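Local coordinates for ubiquitin domain-containing protein DSK2,putative (Plasmodium falciparum, PDB 6JL3) that probably acts as a ubiquitin-binding shuttle factor whose ubiquitin-like domain is recognised by receptors of the proteasome, at residues Ile5-Lys10 and Val19-Asp24. Sequence-based numbering, arbitrary orientation.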
loop_
_atom_site.group_PDB
_atom_site.type_symbol
_atom_site.label_atom_id
_atom_site.label_comp_id
_atom_site.label_asym_id
_atom_site.label_seq_id
_atom_site.Cartn_x
_atom_site.Cartn_y
_atom_site.Cartn_z
ATOM N N ILE A 5 6.585 9.125 5.614
ATOM C CA ILE A 5 7.559 8.108 5.257
ATOM C C ILE A 5 7.301 7.720 3.804
ATOM O O ILE A 5 6.193 7.866 3.286
ATOM C CB ILE A 5 7.473 6.868 6.182
ATOM C CG1 ILE A 5 6.125 6.155 6.024
ATOM C CG2 ILE A 5 7.719 7.264 7.640
ATOM C CD1 ILE A 5 6.111 4.733 6.595
ATOM N N ASN A 6 8.332 7.198 3.150
ATOM C CA ASN A 6 8.181 6.706 1.790
ATOM C C ASN A 6 7.877 5.215 1.800
ATOM O O ASN A 6 8.500 4.442 2.532
ATOM C CB ASN A 6 9.459 6.945 0.981
ATOM C CG ASN A 6 9.677 8.403 0.659
ATOM O OD1 ASN A 6 8.767 9.095 0.197
ATOM N ND2 ASN A 6 10.886 8.885 0.910
ATOM N N VAL A 7 6.904 4.819 0.986
ATOM C CA VAL A 7 6.599 3.419 0.735
ATOM C C VAL A 7 6.556 3.217 -0.773
ATOM O O VAL A 7 5.911 3.988 -1.495
ATOM C CB VAL A 7 5.267 2.991 1.379
ATOM C CG1 VAL A 7 4.937 1.545 1.034
ATOM C CG2 VAL A 7 5.331 3.196 2.889
ATOM N N SER A 8 7.264 2.201 -1.247
ATOM C CA SER A 8 7.307 1.863 -2.657
ATOM C C SER A 8 6.390 0.680 -2.927
ATOM O O SER A 8 6.206 -0.192 -2.077
ATOM C CB SER A 8 8.731 1.509 -3.076
ATOM O OG SER A 8 9.577 2.633 -2.962
ATOM N N PHE A 9 5.824 0.659 -4.128
ATOM C CA PHE A 9 4.948 -0.412 -4.563
ATOM C C PHE A 9 5.474 -1.045 -5.838
ATOM O O PHE A 9 5.860 -0.344 -6.784
ATOM C CB PHE A 9 3.541 0.106 -4.815
ATOM C CG PHE A 9 2.814 0.392 -3.564
ATOM C CD1 PHE A 9 2.949 1.621 -2.951
ATOM C CD2 PHE A 9 2.039 -0.583 -2.962
ATOM C CE1 PHE A 9 2.305 1.881 -1.778
ATOM C CE2 PHE A 9 1.387 -0.325 -1.789
ATOM C CZ PHE A 9 1.523 0.908 -1.195
ATOM N N LYS A 10 5.483 -2.372 -5.851
ATOM C CA LYS A 10 5.664 -3.167 -7.053
ATOM C C LYS A 10 4.297 -3.721 -7.420
ATOM O O LYS A 10 3.677 -4.435 -6.617
ATOM C CB LYS A 10 6.666 -4.286 -6.804
ATOM C CG LYS A 10 8.074 -3.757 -6.628
ATOM C CD LYS A 10 9.062 -4.867 -6.363
ATOM C CE LYS A 10 10.500 -4.381 -6.481
ATOM N NZ LYS A 10 11.456 -5.525 -6.387
ATOM N N VAL A 19 5.231 6.540 -2.813
ATOM C CA VAL A 19 4.439 7.610 -2.221
ATOM C C VAL A 19 4.981 7.954 -0.840
ATOM O O VAL A 19 5.611 7.138 -0.169
ATOM C CB VAL A 19 2.935 7.267 -2.135
ATOM C CG1 VAL A 19 2.293 7.382 -3.501
ATOM C CG2 VAL A 19 2.724 5.876 -1.544
ATOM N N ALA A 20 4.716 9.185 -0.422
ATOM C CA ALA A 20 5.041 9.662 0.916
ATOM C C ALA A 20 3.738 9.746 1.698
ATOM O O ALA A 20 2.836 10.499 1.320
ATOM C CB ALA A 20 5.721 11.029 0.851
ATOM N N ILE A 21 3.644 8.967 2.771
ATOM C CA ILE A 21 2.403 8.785 3.503
ATOM C C ILE A 21 2.648 8.983 4.994
ATOM O O ILE A 21 3.761 8.797 5.497
ATOM C CB ILE A 21 1.809 7.384 3.239
ATOM C CG1 ILE A 21 2.779 6.285 3.693
ATOM C CG2 ILE A 21 1.488 7.213 1.767
ATOM C CD1 ILE A 21 2.173 4.897 3.681
ATOM N N GLU A 22 1.592 9.352 5.705
ATOM C CA GLU A 22 1.643 9.320 7.161
ATOM C C GLU A 22 1.616 7.867 7.615
ATOM O O GLU A 22 0.788 7.093 7.131
ATOM C CB GLU A 22 0.454 10.054 7.744
ATOM C CG GLU A 22 0.619 11.541 7.706
ATOM C CD GLU A 22 -0.118 12.178 6.552
ATOM O OE1 GLU A 22 0.038 13.401 6.373
ATOM O OE2 GLU A 22 -0.852 11.469 5.826
ATOM N N PRO A 23 2.495 7.460 8.541
ATOM C CA PRO A 23 2.595 6.027 8.871
ATOM C C PRO A 23 1.373 5.447 9.559
ATOM O O PRO A 23 1.268 4.215 9.630
ATOM C CB PRO A 23 3.839 5.946 9.769
ATOM C CG PRO A 23 4.078 7.331 10.243
ATOM C CD PRO A 23 3.568 8.252 9.167
ATOM N N ASP A 24 0.447 6.270 10.053
ATOM C CA ASP A 24 -0.710 5.765 10.784
ATOM C C ASP A 24 -2.006 5.789 9.975
ATOM O O ASP A 24 -3.075 5.546 10.543
ATOM C CB ASP A 24 -0.884 6.503 12.114
ATOM C CG ASP A 24 -0.950 8.011 11.958
ATOM O OD1 ASP A 24 -0.699 8.529 10.849
ATOM O OD2 ASP A 24 -1.252 8.679 12.970
#
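Ile-5 to Val-7 and Val-19 to Ile-21 pair as the open end of the N-terminal beta hairpin of a ubiquitin-like beta-grasp fold, in which the sheet wraps round helix 27-35. Residues 19-21 belong to an outermost strand of the sheet, whereas 5-10 is also bonded to strand 70-75 on its other flank. Two antiparallel hydrogen-bonded pairs bracket the non-hydrogen-bonded pair Asn-6/Ala-20. In the first, Ile-5 N reaches Ile-21 O at 2.8 Å and Ile-21 N returns to Ile-5 O. In the second, Val-7 N binds Val-19 O, and Val-19 N lies 3.0 Å from Val-7 O. Two of these carbonyls, Ile-5 O and Val-19 O, also accept CA-H...O contacts, from Ala-20 CA and Asn-6 CA.

The inner face is purely aliphatic and aromatic. With CG1 of Ile-21 set between its backbone N and carbonyl carbon (chi1 61°), that branch lies by CG1 of Ile-5, and Ile-21 CD1 ends 3.7 Å from Val-7 CG2. Further along, Val-19 CG2 meets the Phe-9 ring at its edge, near the ring plane, 4.0 Å from CE1. Ile-33 of the helix touches both Val-19 and Ile-21, while Leu-30 and Cys-34 touch Phe-9. Beyond the strand, Pro-23 CB approaches Ile-5 CD1, carrying the apolar contact into the loop that follows.

The N and O of Ile-5, Val-7, Val-19 and Ile-21 thus satisfy one another, while Asn-6 turns its backbone to Asp-67 and Gly-68. One face is apolar and packs largely into the core; the other, with Asn-6 and Ala-20, is exposed.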